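Local coordinates for protein LYND (Lyngbya aestuarii, PDB 4V1T) that probably works as a YcaO-family cyclodehydratase, using ATP and magnesium to close heterocyclic rings in the backbone of a peptide substrate, at residues Ala152-Thr158 against Gln178-Lys184; Tyr161-Ala167 against Trp204-Ala208; Pro185-Val189 against Ala245-Leu249; Asp287-Ile291 against Ser302-Ile306; Arg427-Phe432 against Tyr513-Pro517. All blocks are in the same frame, centred on the assembly; numbering follows the deposited sequence.

Contact 1: residues Ala152-Thr158 against Gln178-Lys184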
# COMPACT_ATOMS: atom_id res chain seq x y z
N ALA B 152 -27.66 19.85 -16.15
CA ALA B 152 -26.26 19.49 -16.08
C ALA B 152 -26.02 18.27 -15.19
O ALA B 152 -25.00 17.60 -15.32
CB ALA B 152 -25.45 20.66 -15.56
N LEU B 153 -26.95 17.98 -14.29
CA LEU B 153 -26.81 16.83 -13.41
C LEU B 153 -28.10 16.43 -12.73
O LEU B 153 -28.78 17.26 -12.12
CB LEU B 153 -25.75 17.11 -12.35
CG LEU B 153 -25.37 15.93 -11.46
CD1 LEU B 153 -24.57 14.91 -12.25
CD2 LEU B 153 -24.61 16.41 -10.25
N ASN B 154 -28.46 15.16 -12.84
CA ASN B 154 -29.55 14.59 -12.05
C ASN B 154 -28.95 13.81 -10.89
O ASN B 154 -28.15 12.90 -11.10
CB ASN B 154 -30.44 13.69 -12.92
CG ASN B 154 -31.64 13.14 -12.16
OD1 ASN B 154 -32.22 13.81 -11.30
ND2 ASN B 154 -32.01 11.91 -12.47
N VAL B 155 -29.33 14.17 -9.67
CA VAL B 155 -28.85 13.48 -8.48
C VAL B 155 -29.89 12.50 -7.97
O VAL B 155 -31.02 12.88 -7.67
CB VAL B 155 -28.51 14.48 -7.37
CG1 VAL B 155 -27.89 13.77 -6.19
CG2 VAL B 155 -27.56 15.54 -7.89
N VAL B 156 -29.50 11.23 -7.88
CA VAL B 156 -30.41 10.17 -7.45
C VAL B 156 -30.04 9.67 -6.06
O VAL B 156 -28.94 9.15 -5.86
CB VAL B 156 -30.39 8.99 -8.45
CG1 VAL B 156 -31.39 7.91 -8.02
CG2 VAL B 156 -30.72 9.47 -9.84
N LEU B 157 -30.96 9.83 -5.11
CA LEU B 157 -30.74 9.37 -3.74
C LEU B 157 -31.41 8.01 -3.58
O LEU B 157 -32.61 7.88 -3.80
CB LEU B 157 -31.31 10.34 -2.72
CG LEU B 157 -31.24 11.84 -3.01
CD1 LEU B 157 -31.70 12.61 -1.79
CD2 LEU B 157 -29.85 12.28 -3.41
N THR B 158 -30.63 7.00 -3.18
CA THR B 158 -31.14 5.65 -3.04
C THR B 158 -30.81 5.12 -1.66
O THR B 158 -29.95 5.68 -0.97
CB THR B 158 -30.56 4.69 -4.10
OG1 THR B 158 -31.25 3.43 -4.05
CG2 THR B 158 -29.06 4.47 -3.89
N GLN B 178 -28.07 12.02 -20.50
CA GLN B 178 -28.14 12.73 -19.23
C GLN B 178 -27.07 12.24 -18.26
O GLN B 178 -26.95 11.05 -18.00
CB GLN B 178 -29.54 12.55 -18.60
CG GLN B 178 -29.72 13.17 -17.22
CD GLN B 178 -29.76 14.68 -17.25
OE1 GLN B 178 -30.57 15.28 -17.95
NE2 GLN B 178 -28.89 15.32 -16.47
N THR B 179 -26.28 13.17 -17.74
CA THR B 179 -25.31 12.85 -16.72
C THR B 179 -26.01 12.86 -15.36
O THR B 179 -26.76 13.78 -15.06
CB THR B 179 -24.13 13.85 -16.73
OG1 THR B 179 -23.37 13.69 -17.93
CG2 THR B 179 -23.22 13.63 -15.54
N TRP B 180 -25.76 11.84 -14.55
CA TRP B 180 -26.43 11.75 -13.26
C TRP B 180 -25.51 11.19 -12.18
O TRP B 180 -24.50 10.55 -12.49
CB TRP B 180 -27.69 10.90 -13.37
CG TRP B 180 -27.48 9.51 -13.93
CD1 TRP B 180 -27.06 9.19 -15.19
CD2 TRP B 180 -27.73 8.26 -13.26
NE1 TRP B 180 -27.01 7.82 -15.34
CE2 TRP B 180 -27.42 7.23 -14.17
CE3 TRP B 180 -28.18 7.91 -11.98
CZ2 TRP B 180 -27.54 5.88 -13.84
CZ3 TRP B 180 -28.29 6.57 -11.65
CH2 TRP B 180 -27.98 5.57 -12.58
N LEU B 181 -25.87 11.46 -10.93
CA LEU B 181 -25.10 11.06 -9.76
C LEU B 181 -25.92 10.15 -8.85
O LEU B 181 -27.11 10.36 -8.65
CB LEU B 181 -24.63 12.29 -8.98
CG LEU B 181 -24.11 12.06 -7.56
CD1 LEU B 181 -22.82 11.28 -7.56
CD2 LEU B 181 -23.91 13.38 -6.84
N LEU B 182 -25.27 9.13 -8.30
CA LEU B 182 -25.89 8.25 -7.32
C LEU B 182 -25.33 8.53 -5.95
O LEU B 182 -24.14 8.79 -5.79
CB LEU B 182 -25.68 6.78 -7.68
CG LEU B 182 -26.88 5.94 -8.11
CD1 LEU B 182 -26.43 4.49 -8.27
CD2 LEU B 182 -28.05 6.04 -7.14
N VAL B 183 -26.20 8.49 -4.95
CA VAL B 183 -25.77 8.64 -3.57
C VAL B 183 -26.70 7.87 -2.64
O VAL B 183 -27.90 7.72 -2.91
CB VAL B 183 -25.73 10.12 -3.14
CG1 VAL B 183 -27.10 10.73 -3.19
CG2 VAL B 183 -25.14 10.27 -1.75
N LYS B 184 -26.13 7.37 -1.55
CA LYS B 184 -26.86 6.65 -0.52
C LYS B 184 -26.42 7.21 0.82
O LYS B 184 -25.42 6.79 1.36
CB LYS B 184 -26.58 5.15 -0.62
CG LYS B 184 -27.08 4.28 0.55
CD LYS B 184 -26.52 2.86 0.41
CE LYS B 184 -26.56 2.08 1.71
NZ LYS B 184 -25.72 2.70 2.76
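The indole of Trp-180 meets Val-156 obliquely: methyl CG2 comes to 3.7 Å from ring atom CE3. Phe-196 of the next strand stacks on the same indole, and Asn-170 and Ala-173 of helix 165-176 also touch it. The ring gets there because its CG stands between the backbone N and the carbonyl carbon (chi1 56°). The other flat group is the Gln-178 amide. Bent at chi2, the chain sends NE2 back to Thr-179 O at 3.0 Å, with that oxygen only 7° out of the amide plane. Thr-179 O is thus gripped twice, since Asn-154 N also donates to it at 3.1 Å, in the carbonyl plane. NE2 has a second acceptor in Thr-151 O. With an alanine in place of Gln-178 the amide is gone, and Thr-179 O would probably keep just the Asn-154 bond while Thr-151 O loses this donor.

Further along, Asn-154 O receives Leu-181 N at 2.7 Å, and Val-156 N reaches Leu-181 O at 2.7 Å, nearly along the C=O axis. Val-183 N to Val-156 O and Thr-158 N to Val-183 O continue the ladder. On the face carrying Val-156 and Trp-180, Leu-182 CD2 lies 3.7 Å from Thr-158 CG2. On the other, Val-155 and Leu-181 run side by side, CG1 to CD2 at 4.1 Å, under Ile-264 of helix 250-275. Two parallel strands linked through helix 165-176 make a classic beta-alpha-beta unit, its sheet covered by helices on both faces.

Contact 2: residues Tyr161-Ala167 against Trp204-Ala208. With ZN (zinc ion), chain K.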
# COMPACT_ATOMS: atom_id res chain seq x y z
N TYR B 161 -27.90 0.44 -3.94
CA TYR B 161 -27.41 0.65 -5.31
C TYR B 161 -27.91 -0.39 -6.31
O TYR B 161 -27.62 -0.29 -7.50
CB TYR B 161 -25.89 0.69 -5.31
CG TYR B 161 -25.32 2.08 -5.08
CD1 TYR B 161 -25.85 2.92 -4.11
CD2 TYR B 161 -24.25 2.55 -5.82
CE1 TYR B 161 -25.33 4.19 -3.89
CE2 TYR B 161 -23.73 3.81 -5.62
CZ TYR B 161 -24.27 4.63 -4.65
OH TYR B 161 -23.74 5.88 -4.45
N LEU B 162 -28.66 -1.39 -5.84
CA LEU B 162 -29.26 -2.38 -6.73
C LEU B 162 -30.77 -2.25 -6.79
O LEU B 162 -31.47 -3.18 -7.19
CB LEU B 162 -28.87 -3.81 -6.29
CG LEU B 162 -27.42 -4.24 -6.56
CD1 LEU B 162 -27.20 -5.65 -6.03
CD2 LEU B 162 -27.09 -4.18 -8.04
N GLN B 163 -31.29 -1.08 -6.41
CA GLN B 163 -32.71 -0.81 -6.56
C GLN B 163 -33.11 -0.94 -8.02
O GLN B 163 -32.55 -0.25 -8.88
CB GLN B 163 -33.06 0.60 -6.06
CG GLN B 163 -33.20 0.70 -4.54
CD GLN B 163 -34.52 0.13 -4.04
OE1 GLN B 163 -35.24 -0.53 -4.79
NE2 GLN B 163 -34.84 0.38 -2.78
N PRO B 164 -34.09 -1.81 -8.33
CA PRO B 164 -34.43 -2.08 -9.74
C PRO B 164 -34.86 -0.84 -10.54
O PRO B 164 -34.73 -0.86 -11.76
CB PRO B 164 -35.58 -3.10 -9.65
CG PRO B 164 -36.03 -3.09 -8.24
CD PRO B 164 -34.84 -2.69 -7.42
N GLU B 165 -35.35 0.20 -9.88
CA GLU B 165 -35.74 1.41 -10.58
C GLU B 165 -34.53 2.13 -11.21
O GLU B 165 -34.68 2.89 -12.16
CB GLU B 165 -36.45 2.37 -9.64
CG GLU B 165 -36.79 3.71 -10.30
CD GLU B 165 -37.69 4.59 -9.48
OE1 GLU B 165 -38.30 4.10 -8.50
OE2 GLU B 165 -37.80 5.78 -9.83
N LEU B 166 -33.34 1.89 -10.67
CA LEU B 166 -32.14 2.51 -11.21
C LEU B 166 -31.87 2.04 -12.64
O LEU B 166 -31.23 2.74 -13.43
CB LEU B 166 -30.94 2.22 -10.32
CG LEU B 166 -31.02 2.82 -8.92
CD1 LEU B 166 -29.84 2.37 -8.08
CD2 LEU B 166 -31.08 4.34 -8.95
N ALA B 167 -32.38 0.86 -12.99
CA ALA B 167 -32.20 0.33 -14.32
C ALA B 167 -32.91 1.22 -15.34
O ALA B 167 -32.37 1.52 -16.40
CB ALA B 167 -32.73 -1.10 -14.40
N TRP B 204 -24.89 2.29 -15.08
CA TRP B 204 -25.30 1.66 -13.83
C TRP B 204 -25.27 0.15 -13.95
O TRP B 204 -25.04 -0.56 -12.97
CB TRP B 204 -26.70 2.12 -13.42
CG TRP B 204 -27.27 1.34 -12.28
CD1 TRP B 204 -27.11 1.60 -10.95
CD2 TRP B 204 -28.07 0.17 -12.38
NE1 TRP B 204 -27.77 0.65 -10.21
CE2 TRP B 204 -28.37 -0.24 -11.06
CE3 TRP B 204 -28.56 -0.58 -13.45
CZ2 TRP B 204 -29.15 -1.36 -10.79
CZ3 TRP B 204 -29.34 -1.70 -13.17
CH2 TRP B 204 -29.63 -2.07 -11.85
N ASP B 205 -25.47 -0.36 -15.16
CA ASP B 205 -25.44 -1.79 -15.40
C ASP B 205 -24.01 -2.33 -15.29
O ASP B 205 -23.81 -3.47 -14.83
CB ASP B 205 -26.02 -2.11 -16.78
CG ASP B 205 -26.80 -3.40 -16.80
OD1 ASP B 205 -26.56 -4.25 -15.93
OD2 ASP B 205 -27.65 -3.55 -17.69
N CYS B 206 -23.03 -1.54 -15.73
CA CYS B 206 -21.61 -1.88 -15.52
C CYS B 206 -21.33 -2.12 -14.03
O CYS B 206 -20.64 -3.06 -13.66
CB CYS B 206 -20.69 -0.77 -16.03
SG CYS B 206 -20.65 -0.51 -17.81
N LEU B 207 -21.88 -1.24 -13.20
CA LEU B 207 -21.73 -1.32 -11.76
C LEU B 207 -22.54 -2.49 -11.19
O LEU B 207 -22.04 -3.29 -10.39
CB LEU B 207 -22.16 -0.00 -11.12
CG LEU B 207 -22.26 0.06 -9.60
CD1 LEU B 207 -20.90 -0.08 -8.96
CD2 LEU B 207 -22.91 1.36 -9.17
N ALA B 208 -23.79 -2.61 -11.62
CA ALA B 208 -24.67 -3.64 -11.11
C ALA B 208 -24.06 -5.03 -11.28
O ALA B 208 -24.17 -5.88 -10.40
CB ALA B 208 -26.02 -3.56 -11.80
ZN ZN K . -22.62 -0.44 -19.14
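Trp-204 is where this contact is tight, because both faces of its indole and its N-H are taken. Leu-166 CB sits over the five-membered ring, 3.7 Å from its centroid and 19° off the normal, a CH-pi contact; Ala-208 CB lies against the opposite face, toward the rim. In the ring plane, NE1 donates to Tyr-161 O at 2.9 Å. With CG anti to the backbone N (chi1 170°), the indole extends from its helix into the turn that leads to helix 165-176. On the Leu-166 side, near the rim of the six-membered ring, Ala-167 CB comes to 3.7 Å from CZ3.

Packing is looser around Leu-162, whose CD2 is 4.0 Å from Ala-208 CB and farther still from the indole. The turn then reaches solvent at Pro-164 and Glu-165, while Ala-167 and Asp-205 are only partly exposed.

Two residues on, Cys-206 SG binds the zinc ion at 2.4 Å, together with Cys-203, Cys-311 and Cys-314, so in sequence Trp-204 falls between two of the four ligands. The start of helix 204-213 packs on the N-terminal end of helix 165-176, with Tyr-161 and Leu-166 resting on Leu-182 of strand 180-184, and Trp-204 on Trp-180.

Contact 3: residues Pro185-Val189 against Ala245-Leu249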
# COMPACT_ATOMS: atom_id res chain seq x y z
N PRO B 185 -27.17 8.19 1.34
CA PRO B 185 -26.76 8.87 2.57
C PRO B 185 -27.33 8.22 3.82
O PRO B 185 -27.02 8.65 4.92
CB PRO B 185 -27.34 10.27 2.37
CG PRO B 185 -28.63 10.01 1.64
CD PRO B 185 -28.36 8.83 0.74
N VAL B 186 -28.16 7.19 3.64
CA VAL B 186 -28.69 6.42 4.75
C VAL B 186 -27.84 5.17 4.96
O VAL B 186 -27.15 4.72 4.05
CB VAL B 186 -30.16 6.00 4.51
CG1 VAL B 186 -31.04 7.22 4.36
CG2 VAL B 186 -30.29 5.09 3.29
N GLY B 187 -27.91 4.61 6.16
CA GLY B 187 -27.15 3.42 6.50
C GLY B 187 -25.84 3.81 7.14
O GLY B 187 -25.46 4.98 7.14
N SER B 188 -25.16 2.82 7.70
CA SER B 188 -23.93 3.03 8.44
C SER B 188 -22.74 3.27 7.52
O SER B 188 -21.67 3.65 7.99
CB SER B 188 -23.65 1.83 9.35
OG SER B 188 -23.68 0.63 8.59
N VAL B 189 -22.94 3.01 6.23
CA VAL B 189 -21.92 3.29 5.23
C VAL B 189 -22.46 4.21 4.14
O VAL B 189 -23.34 3.82 3.37
CB VAL B 189 -21.40 2.01 4.56
CG1 VAL B 189 -20.20 2.32 3.67
CG2 VAL B 189 -21.01 0.97 5.62
N ALA B 245 -30.25 -0.81 5.06
CA ALA B 245 -29.91 0.58 5.38
C ALA B 245 -30.55 1.13 6.66
O ALA B 245 -30.98 2.26 6.72
CB ALA B 245 -30.28 1.46 4.22
N ARG B 246 -30.66 0.30 7.67
CA ARG B 246 -31.36 0.69 8.89
C ARG B 246 -30.68 1.70 9.78
O ARG B 246 -31.33 2.53 10.39
CB ARG B 246 -31.72 -0.56 9.69
CG ARG B 246 -32.71 -1.44 8.98
CD ARG B 246 -32.50 -2.90 9.30
NE ARG B 246 -33.34 -3.33 10.41
CZ ARG B 246 -34.62 -3.65 10.30
NH1 ARG B 246 -35.25 -3.59 9.14
NH2 ARG B 246 -35.27 -4.02 11.37
N ALA B 247 -29.37 1.64 9.83
CA ALA B 247 -28.58 2.31 10.86
C ALA B 247 -28.20 3.72 10.45
O ALA B 247 -27.29 3.92 9.63
CB ALA B 247 -27.33 1.51 11.15
N THR B 248 -28.90 4.70 11.02
CA THR B 248 -28.69 6.10 10.64
C THR B 248 -28.81 7.06 11.82
O THR B 248 -29.82 7.08 12.50
CB THR B 248 -29.69 6.54 9.56
OG1 THR B 248 -29.73 5.57 8.51
CG2 THR B 248 -29.28 7.90 8.97
N LEU B 249 -27.76 7.84 12.05
CA LEU B 249 -27.84 8.99 12.94
C LEU B 249 -28.17 10.20 12.09
O LEU B 249 -27.81 10.25 10.91
CB LEU B 249 -26.52 9.23 13.66
CG LEU B 249 -25.99 8.18 14.64
CD1 LEU B 249 -24.70 8.69 15.28
CD2 LEU B 249 -27.02 7.85 15.70
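Thr-248 OG1 takes the backbone N-H of Gly-187 in a 3.1 Å bond that is nearly straight, 170° at the hydrogen. It ties the tight turn of a beta hairpin, between strands 180-184 and 189-196, to the loop that runs into helix 250-275; Leu-249 is the N-cap of that helix. Thr-248 can do this because its OG1 lies beside its own backbone N (chi1 -48°).

Gly-187 suits its backbone angles: at a phi of 93° a CB would be jammed against the carbonyl oxygen of Val-186. The packing is close here too, since that CB would stand 3.6 Å from Ala-245 CA. Beside it the contact is apolar and thin, with the CB atoms of Ser-188 and Ala-247 4.1 Å apart.

Ser-188 faces the second subunit, its OG bonding Glu-98 and Gln-29 of that chain and its N bonding Glu-28 of the same chain, which makes the contact part of the dimer interface. Glu-28 of the second subunit also pairs with Lys-184 NZ, which in turn donates to Val-186 O and Val-189 O across the mouth of the turn. At the other end of the contact Val-186 turns CG2 between its backbone N and carbonyl carbon, and this methyl meets Ala-245 CB at 3.7 Å.

Contact 4: residues Asp287-Ile291 against Ser302-Ile306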
# COMPACT_ATOMS: atom_id res chain seq x y z
N ASP B 287 -16.77 11.06 -11.16
CA ASP B 287 -17.01 10.37 -12.43
C ASP B 287 -16.24 9.05 -12.48
O ASP B 287 -15.02 9.02 -12.37
CB ASP B 287 -16.62 11.25 -13.62
CG ASP B 287 -15.19 11.80 -13.51
OD1 ASP B 287 -14.78 12.19 -12.40
OD2 ASP B 287 -14.49 11.82 -14.53
N GLY B 288 -16.98 7.95 -12.62
CA GLY B 288 -16.39 6.62 -12.66
C GLY B 288 -15.78 6.16 -11.34
O GLY B 288 -14.90 5.30 -11.32
N LYS B 289 -16.25 6.75 -10.24
CA LYS B 289 -15.71 6.48 -8.91
C LYS B 289 -16.82 6.37 -7.90
O LYS B 289 -17.77 7.15 -7.94
CB LYS B 289 -14.77 7.60 -8.47
CG LYS B 289 -13.30 7.24 -8.41
CD LYS B 289 -12.53 8.18 -7.49
CE LYS B 289 -12.52 9.62 -8.00
NZ LYS B 289 -12.21 10.59 -6.91
N ILE B 290 -16.70 5.43 -6.98
CA ILE B 290 -17.59 5.37 -5.82
C ILE B 290 -16.76 5.55 -4.55
O ILE B 290 -15.71 4.95 -4.38
CB ILE B 290 -18.36 4.06 -5.76
CG1 ILE B 290 -19.23 3.92 -7.01
CG2 ILE B 290 -19.24 4.02 -4.51
CD1 ILE B 290 -19.88 2.57 -7.16
N ILE B 291 -17.27 6.38 -3.65
CA ILE B 291 -16.66 6.58 -2.35
C ILE B 291 -17.54 5.96 -1.29
O ILE B 291 -18.73 6.25 -1.23
CB ILE B 291 -16.52 8.08 -2.03
CG1 ILE B 291 -15.66 8.76 -3.09
CG2 ILE B 291 -15.97 8.29 -0.62
CD1 ILE B 291 -14.20 8.34 -3.08
N SER B 302 -11.95 4.47 -2.03
CA SER B 302 -12.31 4.85 -3.40
C SER B 302 -12.36 3.61 -4.26
O SER B 302 -11.44 2.80 -4.24
CB SER B 302 -11.31 5.85 -3.99
OG SER B 302 -11.25 7.00 -3.19
N HIS B 303 -13.44 3.46 -5.01
CA HIS B 303 -13.66 2.27 -5.83
C HIS B 303 -13.82 2.67 -7.30
O HIS B 303 -14.72 3.43 -7.65
CB HIS B 303 -14.91 1.51 -5.35
CG HIS B 303 -15.00 1.39 -3.86
ND1 HIS B 303 -14.52 0.30 -3.18
CD2 HIS B 303 -15.51 2.23 -2.93
CE1 HIS B 303 -14.74 0.46 -1.89
NE2 HIS B 303 -15.33 1.63 -1.71
N ILE B 304 -12.94 2.15 -8.15
CA ILE B 304 -12.93 2.50 -9.57
C ILE B 304 -13.98 1.70 -10.35
O ILE B 304 -13.94 0.48 -10.35
CB ILE B 304 -11.57 2.24 -10.22
CG1 ILE B 304 -10.44 2.96 -9.47
CG2 ILE B 304 -11.58 2.68 -11.69
CD1 ILE B 304 -10.28 4.42 -9.83
N LEU B 305 -14.88 2.40 -11.03
CA LEU B 305 -15.84 1.75 -11.92
C LEU B 305 -15.29 1.67 -13.33
O LEU B 305 -15.09 2.69 -13.99
CB LEU B 305 -17.16 2.52 -11.92
CG LEU B 305 -18.19 2.03 -12.95
CD1 LEU B 305 -18.59 0.59 -12.67
CD2 LEU B 305 -19.42 2.94 -12.96
N ILE B 306 -15.05 0.45 -13.80
CA ILE B 306 -14.60 0.24 -15.16
C ILE B 306 -15.81 0.19 -16.09
O ILE B 306 -16.78 -0.50 -15.81
CB ILE B 306 -13.77 -1.06 -15.30
CG1 ILE B 306 -12.38 -0.88 -14.69
CG2 ILE B 306 -13.59 -1.45 -16.77
CD1 ILE B 306 -12.35 -0.95 -13.19
O HOH W 1 -11.32 9.47 -4.87
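Ile-290 and His-303 form the hydrogen-bonded pair at the middle of this antiparallel ladder: Ile-290 N donates to His-303 O at 2.9 Å, and His-303 N returns to Ile-290 O at 2.8 Å, both in the carbonyl planes. The imidazole also comes up to Ile-290 O. With CG beside the backbone N (chi1 -43°), the ring turns its edge to that oxygen, putting CD2 3.1 Å away. Both ring nitrogens have partners: ND1 bonds Ser-360 and NE2 bonds Thr-292, which fixes the ring's rotation.

The face bearing Lys-289, Ile-291, Ser-302 and Ile-304 is more open. Ile-291 is folded at chi2 (-68°), which brings CD1 over to Ser-302 OG at 3.2 Å, a close approach of methyl to hydroxyl. Lys-289 leaves its backbone at an unusual chi1 of -110° and bends again at chi3, so that NZ donates to a water, at a distance too short to be trusted. That water also bonds Ser-302 OG, at 3.0 Å, and so carries the link between the ends of the Lys-289 and Ser-302 side chains. Along the way the lysine's CG only loosely passes Ile-304 CD1.

At the end of the ladder Gly-288, with positive phi, offers its O to Leu-305 N at 2.9 Å; the donor sits well above the carbonyl plane. Leu-305 leans CB on that same carbonyl.

Strand 299-304 is an outermost strand of the seven-stranded sheet within this chain, and hairpin partner 289-294 joins it to strand 189-196. Leu-207 of helix 204-213 covers Ile-290 and Leu-305, while Leu-298 of the second subunit packs on Lys-289 and Ile-291.

Contact 5: residues Arg427-Phe432 against Tyr513-Pro517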
# COMPACT_ATOMS: atom_id res chain seq x y z
N ARG B 427 -10.12 -16.97 -11.27
CA ARG B 427 -11.34 -17.66 -10.90
C ARG B 427 -12.57 -16.89 -11.37
O ARG B 427 -13.54 -17.50 -11.82
CB ARG B 427 -11.40 -17.88 -9.39
CG ARG B 427 -10.27 -18.74 -8.84
CD ARG B 427 -10.43 -20.22 -9.16
NE ARG B 427 -9.20 -20.96 -8.87
CZ ARG B 427 -8.78 -21.28 -7.65
NH1 ARG B 427 -9.47 -20.91 -6.57
NH2 ARG B 427 -7.64 -21.95 -7.49
N TYR B 428 -12.54 -15.57 -11.28
CA TYR B 428 -13.66 -14.76 -11.73
C TYR B 428 -13.88 -14.88 -13.24
O TYR B 428 -15.00 -15.06 -13.70
CB TYR B 428 -13.47 -13.29 -11.35
CG TYR B 428 -14.41 -12.35 -12.09
CD1 TYR B 428 -15.68 -12.09 -11.61
CD2 TYR B 428 -14.02 -11.74 -13.28
CE1 TYR B 428 -16.54 -11.24 -12.29
CE2 TYR B 428 -14.87 -10.90 -13.97
CZ TYR B 428 -16.13 -10.65 -13.47
OH TYR B 428 -16.97 -9.80 -14.15
N SER B 429 -12.79 -14.80 -14.00
CA SER B 429 -12.85 -14.75 -15.45
C SER B 429 -13.39 -16.03 -16.06
O SER B 429 -13.81 -16.04 -17.21
CB SER B 429 -11.46 -14.45 -16.02
OG SER B 429 -11.02 -13.15 -15.63
N GLY B 430 -13.36 -17.11 -15.29
CA GLY B 430 -13.83 -18.40 -15.77
C GLY B 430 -15.32 -18.61 -15.59
O GLY B 430 -15.87 -19.60 -16.08
N ILE B 431 -15.98 -17.70 -14.88
CA ILE B 431 -17.39 -17.85 -14.57
C ILE B 431 -18.27 -17.51 -15.76
O ILE B 431 -18.04 -16.54 -16.47
CB ILE B 431 -17.80 -16.99 -13.38
CG1 ILE B 431 -17.01 -17.40 -12.13
CG2 ILE B 431 -19.30 -17.12 -13.11
CD1 ILE B 431 -17.08 -16.39 -11.00
N PHE B 432 -19.30 -18.32 -15.96
CA PHE B 432 -20.21 -18.15 -17.09
C PHE B 432 -21.13 -16.96 -16.86
O PHE B 432 -21.95 -16.97 -15.95
CB PHE B 432 -21.02 -19.44 -17.30
CG PHE B 432 -21.99 -19.36 -18.44
CD1 PHE B 432 -21.56 -19.45 -19.76
CD2 PHE B 432 -23.35 -19.24 -18.20
CE1 PHE B 432 -22.46 -19.40 -20.80
CE2 PHE B 432 -24.25 -19.17 -19.24
CZ PHE B 432 -23.80 -19.26 -20.54
N TYR B 513 -16.50 -23.26 -18.82
CA TYR B 513 -16.74 -22.19 -17.86
C TYR B 513 -17.37 -22.71 -16.58
O TYR B 513 -18.04 -23.74 -16.59
CB TYR B 513 -17.63 -21.12 -18.49
CG TYR B 513 -17.09 -20.59 -19.79
CD1 TYR B 513 -16.11 -19.60 -19.81
CD2 TYR B 513 -17.56 -21.08 -21.01
CE1 TYR B 513 -15.61 -19.11 -21.00
CE2 TYR B 513 -17.07 -20.60 -22.21
CZ TYR B 513 -16.09 -19.62 -22.20
OH TYR B 513 -15.60 -19.13 -23.37
N TYR B 514 -17.15 -21.98 -15.49
CA TYR B 514 -17.76 -22.31 -14.21
C TYR B 514 -19.26 -22.02 -14.22
O TYR B 514 -19.71 -21.05 -14.83
CB TYR B 514 -17.12 -21.51 -13.06
CG TYR B 514 -15.65 -21.77 -12.83
CD1 TYR B 514 -15.16 -23.06 -12.74
CD2 TYR B 514 -14.75 -20.71 -12.71
CE1 TYR B 514 -13.82 -23.30 -12.53
CE2 TYR B 514 -13.41 -20.95 -12.51
CZ TYR B 514 -12.95 -22.24 -12.41
OH TYR B 514 -11.61 -22.47 -12.19
N HIS B 515 -20.00 -22.86 -13.50
CA HIS B 515 -21.41 -22.62 -13.23
C HIS B 515 -22.23 -22.39 -14.49
O HIS B 515 -23.06 -21.50 -14.53
CB HIS B 515 -21.58 -21.44 -12.27
CG HIS B 515 -20.86 -21.62 -10.97
ND1 HIS B 515 -19.65 -21.02 -10.70
CD2 HIS B 515 -21.17 -22.36 -9.87
CE1 HIS B 515 -19.25 -21.37 -9.49
NE2 HIS B 515 -20.15 -22.18 -8.97
N TYR B 516 -21.99 -23.20 -15.52
CA TYR B 516 -22.85 -23.21 -16.69
C TYR B 516 -24.10 -23.98 -16.33
O TYR B 516 -24.00 -25.12 -15.91
CB TYR B 516 -22.16 -23.85 -17.89
CG TYR B 516 -23.05 -23.97 -19.10
CD1 TYR B 516 -23.20 -22.91 -19.99
CD2 TYR B 516 -23.76 -25.14 -19.35
CE1 TYR B 516 -24.02 -23.01 -21.09
CE2 TYR B 516 -24.58 -25.25 -20.46
CZ TYR B 516 -24.70 -24.18 -21.32
OH TYR B 516 -25.51 -24.26 -22.42
N PRO B 517 -25.29 -23.38 -16.50
CA PRO B 517 -26.49 -24.11 -16.08
C PRO B 517 -26.91 -25.19 -17.07
O PRO B 517 -27.05 -24.91 -18.27
CB PRO B 517 -27.56 -23.01 -16.00
CG PRO B 517 -26.96 -21.77 -16.62
CD PRO B 517 -25.64 -22.16 -17.23
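Gly-430 O accepts Tyr-514 N at 2.8 Å, and Phe-432 N donates to Tyr-514 O at 3.0 Å, so these two bonds make a single bridge around Ile-431. Several backbone groups at the helix end have partners: Ile-431 N bonds Tyr-428 O, Gly-430 N reaches Arg-427 O only weakly, and Ser-429 O accepts from Arg-722. Gly-430 must stay bare, as a CB would lie 2.9 Å from Tyr-514 CE2.

Phe-432 packs its ring against residues 513-517. The edge of Tyr-516 points at its face, CD1 over the centre, in a T-shaped pair with centroids 4.9 Å apart and planes at 75°; Tyr-516 OH is held by Glu-492. Pro-517 CD comes to 3.8 Å from Phe-432 CD2. A serine at Phe-432 takes the ring away, and the edge of Tyr-516 and Pro-517 CD would probably be left facing a gap.

Tyr-514 crosses Arg-427 obliquely, OH 4.0 Å from CD. The Arg-427 side chain lies about 4 Å from a bound magnesium ion and about 3 Å from a phosphate that probably came from crystallisation, consistent with a place beside the ATP- and magnesium-binding site of the YcaO domain.

In the fold
Contacts 1 to 4 gather round one mixed seven-stranded sheet, while contact 5 belongs to the YcaO region, its centre 22 to 34 Å from the others. Contacts 1 and 4 reach the same sheet, centres 14 Å apart, without touching. Contact 2 bridges them: Tyr-161 meets strand 180-184 of contact 1, and helix 204-213 packs on the hairpin of contact 4, next to the zinc site. Along the chain contact 2 crosses both contact 1 and contact 3, whereas contacts 4 and 5 follow in series. Contacts 3 and 4, and contact 1 through Lys-184, touch the second subunit, so the sheet region that surrounds the zinc site also takes part in dimerisation, while contact 5 touches no other chain.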